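Local atomic coordinates of cell division control protein Cdc48 (Mycobacterium smegmatis, PDB entry 5E7P), a protein that probably binds and hydrolyses ATP as a AAA-family ATPase, and carries ADP in its nucleotide pockets. Residues Thr395-Leu400 with Ala428-Val433; Met403-Val408 with Leu413-Ile418; Asp420-Phe425 with Gly461-Ile466. All blocks are in the same frame, centred on the assembly; numbering follows the deposited sequence.

Contact 1: Thr395-Leu400 with Ala428-Val433; sequences TARRSL and ADLAAV. With ADP (adenosine-5'-diphosphate), chain C.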
loop_
_atom_site.group_PDB
_atom_site.type_symbol
_atom_site.label_atom_id
_atom_site.label_comp_id
_atom_site.label_asym_id
_atom_site.label_seq_id
_atom_site.Cartn_x
_atom_site.Cartn_y
_atom_site.Cartn_z
ATOM N N THR A 395 12.125 5.488 13.337
ATOM C CA THR A 395 13.311 6.330 13.225
ATOM C C THR A 395 13.362 7.028 11.868
ATOM O O THR A 395 13.565 8.243 11.786
ATOM C CB THR A 395 14.601 5.514 13.412
ATOM O OG1 THR A 395 14.549 4.818 14.662
ATOM C CG2 THR A 395 15.808 6.428 13.396
ATOM N N ALA A 396 13.174 6.251 10.807
ATOM C CA ALA A 396 13.170 6.790 9.451
ATOM C C ALA A 396 12.057 7.818 9.258
ATOM O O ALA A 396 12.237 8.817 8.562
ATOM C CB ALA A 396 13.044 5.666 8.435
ATOM N N ARG A 397 10.909 7.574 9.882
ATOM C CA ARG A 397 9.788 8.504 9.787
ATOM C C ARG A 397 10.116 9.854 10.423
ATOM O O ARG A 397 9.734 10.902 9.903
ATOM C CB ARG A 397 8.514 7.906 10.398
ATOM C CG ARG A 397 7.971 6.713 9.626
ATOM C CD ARG A 397 6.522 6.404 9.983
ATOM N NE ARG A 397 6.344 5.983 11.370
ATOM C CZ ARG A 397 6.507 4.736 11.801
ATOM N NH1 ARG A 397 6.868 3.778 10.958
ATOM N NH2 ARG A 397 6.317 4.443 13.079
ATOM N N ARG A 398 10.827 9.827 11.545
ATOM C CA ARG A 398 11.241 11.064 12.195
ATOM C C ARG A 398 12.228 11.825 11.316
ATOM O O ARG A 398 12.184 13.053 11.244
ATOM C CB ARG A 398 11.842 10.793 13.578
ATOM C CG ARG A 398 12.393 12.041 14.251
ATOM C CD ARG A 398 12.493 11.887 15.753
ATOM N NE ARG A 398 12.947 13.124 16.384
ATOM C CZ ARG A 398 12.914 13.356 17.693
ATOM N NH1 ARG A 398 12.443 12.435 18.522
ATOM N NH2 ARG A 398 13.348 14.516 18.170
ATOM N N SER A 399 13.107 11.089 10.641
ATOM C CA SER A 399 14.050 11.691 9.701
ATOM C C SER A 399 13.315 12.388 8.559
ATOM O O SER A 399 13.698 13.476 8.127
ATOM C CB SER A 399 15.003 10.636 9.135
ATOM O OG SER A 399 15.916 10.177 10.117
ATOM N N LEU A 400 12.255 11.753 8.074
ATOM C CA LEU A 400 11.467 12.310 6.986
ATOM C C LEU A 400 10.725 13.577 7.411
ATOM O O LEU A 400 10.690 14.560 6.670
ATOM C CB LEU A 400 10.485 11.265 6.452
ATOM C CG LEU A 400 11.128 10.080 5.730
ATOM C CD1 LEU A 400 10.094 9.015 5.404
ATOM C CD2 LEU A 400 11.838 10.545 4.465
ATOM N N ALA A 428 4.900 10.220 1.414
ATOM C CA ALA A 428 3.776 10.885 0.765
ATOM C C ALA A 428 2.712 11.244 1.793
ATOM O O ALA A 428 2.183 12.356 1.796
ATOM C CB ALA A 428 3.189 9.998 -0.323
ATOM N N ASP A 429 2.411 10.292 2.673
ATOM C CA ASP A 429 1.430 10.499 3.731
ATOM C C ASP A 429 1.926 11.540 4.724
ATOM O O ASP A 429 1.178 12.433 5.120
ATOM C CB ASP A 429 1.149 9.186 4.461
ATOM C CG ASP A 429 0.708 8.080 3.525
ATOM O OD1 ASP A 429 -0.007 8.380 2.543
ATOM O OD2 ASP A 429 1.072 6.910 3.774
ATOM N N LEU A 430 3.190 11.411 5.121
ATOM C CA LEU A 430 3.807 12.332 6.070
ATOM C C LEU A 430 3.817 13.754 5.520
ATOM O O LEU A 430 3.609 14.718 6.260
ATOM C CB LEU A 430 5.230 11.879 6.401
ATOM C CG LEU A 430 5.355 10.528 7.111
ATOM C CD1 LEU A 430 6.793 10.037 7.100
ATOM C CD2 LEU A 430 4.834 10.627 8.540
ATOM N N ALA A 431 4.053 13.875 4.216
ATOM C CA ALA A 431 3.994 15.168 3.548
ATOM C C ALA A 431 2.581 15.737 3.642
ATOM O O ALA A 431 2.397 16.917 3.937
ATOM C CB ALA A 431 4.423 15.041 2.097
ATOM N N ALA A 432 1.589 14.885 3.400
ATOM C CA ALA A 432 0.188 15.283 3.513
ATOM C C ALA A 432 -0.158 15.649 4.953
ATOM O O ALA A 432 -0.935 16.570 5.202
ATOM C CB ALA A 432 -0.720 14.176 3.013
ATOM N N VAL A 433 0.423 14.920 5.900
ATOM C CA VAL A 433 0.255 15.227 7.317
ATOM C C VAL A 433 0.749 16.637 7.617
ATOM O O VAL A 433 0.083 17.405 8.311
ATOM C CB VAL A 433 1.002 14.209 8.209
ATOM C CG1 VAL A 433 1.130 14.726 9.633
ATOM C CG2 VAL A 433 0.291 12.859 8.188
HETATM P PB ADP C . 6.649 6.604 -5.350
HETATM O O1B ADP C . 5.185 6.286 -5.496
HETATM O O2B ADP C . 7.329 6.974 -6.640
HETATM O O3B ADP C . 7.427 5.628 -4.509
HETATM P PA ADP C . 7.343 9.320 -5.000
HETATM O O1A ADP C . 6.480 9.931 -6.074
HETATM O O2A ADP C . 8.795 9.038 -5.292
HETATM O O3A ADP C . 6.602 7.975 -4.508
HETATM O "O5'" ADP C . 7.217 10.255 -3.707
HETATM C "C5'" ADP C . 6.005 10.218 -2.965
HETATM C "C4'" ADP C . 5.594 11.662 -2.728
HETATM O "O4'" ADP C . 6.317 12.173 -1.611
HETATM C "C3'" ADP C . 5.933 12.519 -3.937
HETATM O "O3'" ADP C . 4.777 13.254 -4.354
HETATM C "C2'" ADP C . 7.016 13.472 -3.474
HETATM O "O2'" ADP C . 6.698 14.807 -3.879
HETATM C "C1'" ADP C . 7.022 13.364 -1.960
HETATM N N9 ADP C . 8.399 13.263 -1.423
HETATM C C8 ADP C . 9.197 12.180 -1.484
HETATM N N7 ADP C . 10.390 12.425 -0.882
HETATM C C5 ADP C . 10.358 13.688 -0.417
HETATM C C6 ADP C . 11.278 14.589 0.317
HETATM N N6 ADP C . 12.513 14.175 0.688
HETATM N N1 ADP C . 10.850 15.841 0.603
HETATM C C2 ADP C . 9.628 16.271 0.241
HETATM N N3 ADP C . 8.743 15.506 -0.422
HETATM C C4 ADP C . 9.043 14.233 -0.776
#

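Contact 2: Met403-Val408 with Leu413-Ile418; sequences MLLRGV and LDLGDI. With ADP (adenosine-5'-diphosphate), chain C.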
loop_
_atom_site.group_PDB
_atom_site.type_symbol
_atom_site.label_atom_id
_atom_site.label_comp_id
_atom_site.label_asym_id
_atom_site.label_seq_id
_atom_site.Cartn_x
_atom_site.Cartn_y
_atom_site.Cartn_z
ATOM N N MET A 403 12.992 16.488 7.681
ATOM C CA MET A 403 13.292 16.894 6.313
ATOM C C MET A 403 12.142 17.695 5.696
ATOM O O MET A 403 12.361 18.712 5.031
ATOM C CB MET A 403 13.586 15.660 5.461
ATOM C CG MET A 403 13.989 15.972 4.035
ATOM S SD MET A 403 14.336 14.482 3.080
ATOM C CE MET A 403 15.517 13.651 4.141
ATOM N N LEU A 404 10.915 17.231 5.926
ATOM C CA LEU A 404 9.723 17.891 5.398
ATOM C C LEU A 404 9.470 19.249 6.052
ATOM O O LEU A 404 8.722 20.071 5.524
ATOM C CB LEU A 404 8.490 16.996 5.577
ATOM C CG LEU A 404 8.401 15.757 4.686
ATOM C CD1 LEU A 404 7.391 14.765 5.235
ATOM C CD2 LEU A 404 8.040 16.156 3.267
ATOM N N LEU A 405 10.094 19.481 7.200
ATOM C CA LEU A 405 9.824 20.688 7.972
ATOM C C LEU A 405 10.957 21.713 7.933
ATOM O O LEU A 405 10.954 22.675 8.699
ATOM C CB LEU A 405 9.471 20.322 9.416
ATOM C CG LEU A 405 8.106 19.645 9.545
ATOM C CD1 LEU A 405 7.996 18.856 10.838
ATOM C CD2 LEU A 405 7.000 20.687 9.451
ATOM N N ARG A 406 11.917 21.508 7.037
ATOM C CA ARG A 406 12.997 22.471 6.853
ATOM C C ARG A 406 12.438 23.780 6.314
ATOM O O ARG A 406 11.683 23.789 5.342
ATOM C CB ARG A 406 14.054 21.928 5.892
ATOM C CG ARG A 406 14.854 20.759 6.429
ATOM C CD ARG A 406 15.775 20.206 5.359
ATOM N NE ARG A 406 16.449 18.985 5.789
ATOM C CZ ARG A 406 16.968 18.090 4.956
ATOM N NH1 ARG A 406 16.885 18.274 3.644
ATOM N NH2 ARG A 406 17.562 17.005 5.432
ATOM N N GLY A 407 12.804 24.885 6.954
ATOM C CA GLY A 407 12.334 26.193 6.537
ATOM C C GLY A 407 10.866 26.406 6.847
ATOM O O GLY A 407 10.241 27.330 6.329
ATOM N N VAL A 408 10.316 25.545 7.697
ATOM C CA VAL A 408 8.921 25.645 8.102
ATOM C C VAL A 408 8.833 26.090 9.556
ATOM O O VAL A 408 9.217 25.343 10.456
ATOM C CB VAL A 408 8.195 24.297 7.947
ATOM C CG1 VAL A 408 6.733 24.428 8.351
ATOM C CG2 VAL A 408 8.315 23.791 6.519
ATOM N N LEU A 413 7.329 20.622 18.299
ATOM C CA LEU A 413 6.640 19.656 17.448
ATOM C C LEU A 413 6.559 18.253 18.041
ATOM O O LEU A 413 5.576 17.545 17.814
ATOM C CB LEU A 413 7.290 19.602 16.065
ATOM C CG LEU A 413 7.235 20.895 15.254
ATOM C CD1 LEU A 413 7.921 20.703 13.916
ATOM C CD2 LEU A 413 5.795 21.340 15.065
ATOM N N ASP A 414 7.586 17.857 18.792
ATOM C CA ASP A 414 7.668 16.510 19.359
ATOM C C ASP A 414 7.523 15.459 18.253
ATOM O O ASP A 414 6.611 14.633 18.271
ATOM C CB ASP A 414 6.615 16.320 20.459
ATOM C CG ASP A 414 6.795 15.022 21.234
ATOM O OD1 ASP A 414 7.848 14.366 21.081
ATOM O OD2 ASP A 414 5.882 14.660 22.005
ATOM N N LEU A 415 8.437 15.506 17.289
ATOM C CA LEU A 415 8.358 14.665 16.099
ATOM C C LEU A 415 8.509 13.171 16.380
ATOM O O LEU A 415 8.066 12.337 15.589
ATOM C CB LEU A 415 9.385 15.117 15.060
ATOM C CG LEU A 415 9.110 16.504 14.479
ATOM C CD1 LEU A 415 10.100 16.831 13.384
ATOM C CD2 LEU A 415 7.688 16.587 13.952
ATOM N N GLY A 416 9.136 12.837 17.502
ATOM C CA GLY A 416 9.292 11.448 17.895
ATOM C C GLY A 416 7.952 10.801 18.178
ATOM O O GLY A 416 7.731 9.633 17.857
ATOM N N ASP A 417 7.051 11.572 18.779
ATOM C CA ASP A 417 5.713 11.094 19.104
ATOM C C ASP A 417 4.869 10.928 17.842
ATOM O O ASP A 417 4.101 9.974 17.718
ATOM C CB ASP A 417 5.028 12.052 20.080
ATOM C CG ASP A 417 3.592 11.663 20.367
ATOM O OD1 ASP A 417 3.377 10.690 21.119
ATOM O OD2 ASP A 417 2.677 12.336 19.845
ATOM N N ILE A 418 5.019 11.862 16.907
ATOM C CA ILE A 418 4.311 11.791 15.634
ATOM C C ILE A 418 4.797 10.604 14.805
ATOM O O ILE A 418 4.000 9.913 14.174
ATOM C CB ILE A 418 4.473 13.087 14.826
ATOM C CG1 ILE A 418 3.924 14.271 15.621
ATOM C CG2 ILE A 418 3.765 12.974 13.481
ATOM C CD1 ILE A 418 2.455 14.144 15.961
HETATM P PB ADP C . 6.649 6.604 -5.350
HETATM O O1B ADP C . 5.185 6.286 -5.496
HETATM O O2B ADP C . 7.329 6.974 -6.640
HETATM O O3B ADP C . 7.427 5.628 -4.509
HETATM P PA ADP C . 7.343 9.320 -5.000
HETATM O O1A ADP C . 6.480 9.931 -6.074
HETATM O O2A ADP C . 8.795 9.038 -5.292
HETATM O O3A ADP C . 6.602 7.975 -4.508
HETATM O "O5'" ADP C . 7.217 10.255 -3.707
HETATM C "C5'" ADP C . 6.005 10.218 -2.965
HETATM C "C4'" ADP C . 5.594 11.662 -2.728
HETATM O "O4'" ADP C . 6.317 12.173 -1.611
HETATM C "C3'" ADP C . 5.933 12.519 -3.937
HETATM O "O3'" ADP C . 4.777 13.254 -4.354
HETATM C "C2'" ADP C . 7.016 13.472 -3.474
HETATM O "O2'" ADP C . 6.698 14.807 -3.879
HETATM C "C1'" ADP C . 7.022 13.364 -1.960
HETATM N N9 ADP C . 8.399 13.263 -1.423
HETATM C C8 ADP C . 9.197 12.180 -1.484
HETATM N N7 ADP C . 10.390 12.425 -0.882
HETATM C C5 ADP C . 10.358 13.688 -0.417
HETATM C C6 ADP C . 11.278 14.589 0.317
HETATM N N6 ADP C . 12.513 14.175 0.688
HETATM N N1 ADP C . 10.850 15.841 0.603
HETATM C C2 ADP C . 9.628 16.271 0.241
HETATM N N3 ADP C . 8.743 15.506 -0.422
HETATM C C4 ADP C . 9.043 14.233 -0.776
#

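Contact 3: Asp420-Phe425 with Gly461-Ile466; sequences DHTPGF and GALTVI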
loop_
_atom_site.group_PDB
_atom_site.type_symbol
_atom_site.label_atom_id
_atom_site.label_comp_id
_atom_site.label_asym_id
_atom_site.label_seq_id
_atom_site.Cartn_x
_atom_site.Cartn_y
_atom_site.Cartn_z
ATOM N N ASP A 420 6.141 7.882 16.070
ATOM C CA ASP A 420 5.712 6.686 16.789
ATOM C C ASP A 420 4.253 6.348 16.513
ATOM O O ASP A 420 3.845 5.194 16.639
ATOM C CB ASP A 420 5.927 6.853 18.295
ATOM C CG ASP A 420 7.363 6.594 18.717
ATOM O OD1 ASP A 420 8.026 5.730 18.101
ATOM O OD2 ASP A 420 7.826 7.248 19.675
ATOM N N HIS A 421 3.469 7.355 16.135
ATOM C CA HIS A 421 2.035 7.172 15.932
ATOM C C HIS A 421 1.637 7.134 14.461
ATOM O O HIS A 421 0.470 7.341 14.117
ATOM C CB HIS A 421 1.243 8.248 16.680
ATOM C CG HIS A 421 1.172 8.023 18.159
ATOM N ND1 HIS A 421 2.291 7.995 18.963
ATOM C CD2 HIS A 421 0.116 7.800 18.977
ATOM C CE1 HIS A 421 1.927 7.772 20.214
ATOM N NE2 HIS A 421 0.612 7.649 20.249
ATOM N N THR A 422 2.607 6.867 13.594
ATOM C CA THR A 422 2.323 6.722 12.171
ATOM C C THR A 422 2.905 5.454 11.542
ATOM O O THR A 422 3.547 5.534 10.499
ATOM C CB THR A 422 2.843 7.935 11.364
ATOM O OG1 THR A 422 4.225 8.166 11.673
ATOM C CG2 THR A 422 2.036 9.181 11.683
ATOM N N PRO A 423 2.686 4.279 12.158
ATOM C CA PRO A 423 3.201 3.101 11.456
ATOM C C PRO A 423 2.378 2.840 10.196
ATOM O O PRO A 423 1.198 3.192 10.149
ATOM C CB PRO A 423 3.000 1.977 12.472
ATOM C CG PRO A 423 1.806 2.410 13.255
ATOM C CD PRO A 423 1.905 3.909 13.354
ATOM N N GLY A 424 3.002 2.251 9.182
ATOM C CA GLY A 424 2.336 2.019 7.915
ATOM C C GLY A 424 2.301 3.252 7.031
ATOM O O GLY A 424 1.784 3.209 5.914
ATOM N N PHE A 425 2.851 4.355 7.532
ATOM C CA PHE A 425 2.914 5.598 6.767
ATOM C C PHE A 425 4.112 5.632 5.821
ATOM O O PHE A 425 5.122 4.975 6.062
ATOM C CB PHE A 425 2.984 6.803 7.705
ATOM C CG PHE A 425 1.646 7.325 8.126
ATOM C CD1 PHE A 425 0.753 6.516 8.809
ATOM C CD2 PHE A 425 1.292 8.635 7.863
ATOM C CE1 PHE A 425 -0.479 7.003 9.205
ATOM C CE2 PHE A 425 0.063 9.129 8.256
ATOM C CZ PHE A 425 -0.825 8.312 8.928
ATOM N N GLY A 461 -3.426 16.657 15.259
ATOM C CA GLY A 461 -4.757 16.897 14.733
ATOM C C GLY A 461 -4.870 16.434 13.292
ATOM O O GLY A 461 -5.931 15.992 12.848
ATOM N N ALA A 462 -3.764 16.533 12.562
ATOM C CA ALA A 462 -3.712 16.102 11.172
ATOM C C ALA A 462 -3.925 14.595 11.061
ATOM O O ALA A 462 -4.504 14.111 10.090
ATOM C CB ALA A 462 -2.383 16.496 10.546
ATOM N N LEU A 463 -3.458 13.860 12.064
ATOM C CA LEU A 463 -3.568 12.403 12.067
ATOM C C LEU A 463 -5.018 11.920 12.130
ATOM O O LEU A 463 -5.304 10.762 11.828
ATOM C CB LEU A 463 -2.766 11.810 13.230
ATOM C CG LEU A 463 -1.263 12.096 13.237
ATOM C CD1 LEU A 463 -0.580 11.379 14.389
ATOM C CD2 LEU A 463 -0.634 11.701 11.913
ATOM N N THR A 464 -5.928 12.806 12.522
ATOM C CA THR A 464 -7.339 12.443 12.612
ATOM C C THR A 464 -8.044 12.507 11.256
ATOM O O THR A 464 -9.178 12.046 11.125
ATOM C CB THR A 464 -8.102 13.339 13.612
ATOM O OG1 THR A 464 -8.255 14.654 13.062
ATOM C CG2 THR A 464 -7.362 13.419 14.945
ATOM N N VAL A 465 -7.379 13.074 10.250
ATOM C CA VAL A 465 -8.002 13.249 8.936
ATOM C C VAL A 465 -7.184 12.714 7.755
ATOM O O VAL A 465 -7.707 12.574 6.649
ATOM C CB VAL A 465 -8.350 14.729 8.661
ATOM C CG1 VAL A 465 -9.467 15.196 9.579
ATOM C CG2 VAL A 465 -7.114 15.606 8.811
ATOM N N ILE A 466 -5.909 12.419 7.980
ATOM C CA ILE A 466 -5.049 11.949 6.896
ATOM C C ILE A 466 -4.947 10.427 6.852
ATOM O O ILE A 466 -4.423 9.803 7.774
ATOM C CB ILE A 466 -3.633 12.545 6.989
ATOM C CG1 ILE A 466 -3.691 14.070 6.894
ATOM C CG2 ILE A 466 -2.744 11.974 5.893
ATOM C CD1 ILE A 466 -4.370 14.577 5.639
#

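Contact 1: Thr395-Leu400 with Ala428-Val433
Leu400 and Leu430 meet at about a right angle, each side chain leaning out of its own helix into the gap between the two. CD1 of Leu430 does most of the touching: it rests against the CD1 methyl of Leu400 at 3.8 Å and also against Leu400 CB at 3.9 Å, so that one methyl covers both the root and one branch of its partner. Both leucines hold CG beside the backbone N and opposite the carbonyl carbon (chi1 -68° in Leu400, -64° in Leu430), which sends both chains across the gap. The same CD1 of Leu430 lies beside the previous turn of helix 394-404, 4.3 Å from Arg397 CB. The helices belong to the small all-helical part that follows the nucleotide-binding P-loop sheet, consistent with the lid of a AAA module, and Leu430 extends the apolar seam onto Leu401 and Leu404. Arg397 takes part through CB and its backbone oxygen (O to Leu430 CD1 4.2 Å); its guanidinium turns away, NH2 bonding to Ala419 O near the end of helix 415-420, with weak bonds from NH1 to Pro392 O and from NE to Thr422 OG1. At the start of helix 427-448 the carboxylate of Asp429 is held by two backbone amides, OD2 by Val426 N and OD1 by Leu469 N. One residue earlier Ala428 faces the nucleotide: its CB is 3.8 Å from ADP C4', and its CA is 3.7 Å from the ribose ring oxygen O4'.

Contact 2: Met403-Val408 with Leu413-Ile418
Leu405 and Leu413 share a first torsion near -65° (chi1 -70° and -63°), with CG beside the backbone N, and in both the chain then extends so that their ends reach toward each other, tip to tip. Leu405 CD1 comes within 3.6 Å of Leu413 CD1. The same methyl meets the fork of Leu415, which also approaches end-on, with Leu415 CD2 3.9 Å from Leu405 CD1. Leu454 packs on both Leu405 and Leu413, while Val434 of helix 427-448 adds another wall to Leu405. The backbone leaves helix 394-404 through a type II turn from Leu405 to Val408, closed by the bond from Val408 N to Leu405 O (3.1 Å); Gly407 takes the positive-phi position. Arg406 folds back so that Met403 CG lies 3.6 Å above one face of its guanidinium, toward the rim; NH2 forms a salt bridge with Asp230. Just before the turn the helix end borders the adenine: Met403 SD lies by the amino nitrogen N6 of ADP, and Leu404 CD2 packs 3.4 Å from ADP C2. The leucine cluster joins the exit of helix 394-404 to the entry of helix 415-420, consistent with the helical lid of a AAA module.

Contact 3: Asp420-Phe425 with Gly461-Ile466
Leu463 of segment 461-466 packs on Thr422 in a type II turn, Thr422 to Phe425, that links helices 415-420 and 427-448 in a helical part of the fold consistent with the lid of a AAA module. Apolar contact comes first. The Leu463 side chain crosses that of Thr422 at about a right angle, its CD2 touching Thr422 CG2 at 3.7 Å, while the other branch, CD1, lies 4.2 Å from His421 O and near the base of that imidazole side chain. The threonine puts its methyl beside the backbone N, opposite the carbonyl carbon, and its hydroxyl into the remaining position between N and C (chi1 52°); OG1 there lies in hydrogen-bonding contact with both Ile418 O and Ala419 O, at the end of the preceding helix.

The aromatic ring is the second element. Phe425 CZ approaches the backbone oxygen of Ile466 obliquely, at 4.1 Å, and Ile466 starts toward the turn before its end leads away. Thr422 CB stands 3.5 Å above one ring face, toward the rim, and Pro423 O lies in the ring plane at an edge; Val433 and Pro468 also pack on the Phe425 side chain.

Backbone and hydroxyl bonds keep each side in shape. The turn is closed from Phe425 N to Thr422 O (3.3 Å), with Gly424 at positive phi. Ala462 O accepts from both Val465 N and Ile466 N. Gly461 O likewise takes two donors, Thr464 N and, in the carbonyl plane with a C=O...OG1 angle of 153°, Thr464 OG1 at 2.7 Å.

From the N terminus, helix 394-404 opens both contact 1 and contact 2. Contact 2 closes first, returning over a short connection of four residues to the start of helix 415-420. Residues 420-425 then open contact 3, and helix 427-448 closes contact 1, so contact 2 lies wholly within the span of contact 1, while contacts 1 and 3 cross in the chain. Contact 3 closes last, with residues 461-466, which begin on helix 456-462, in series with contact 2. Together they tie helices 394-404, 415-420, 427-448 and 456-462 together with the 422-425 turn. Leu404 CD1 against Ala431 N joins contacts 1 and 2, both of which touch ADP; Val433 CG2 against Phe425 CE2 joins contacts 1 and 3.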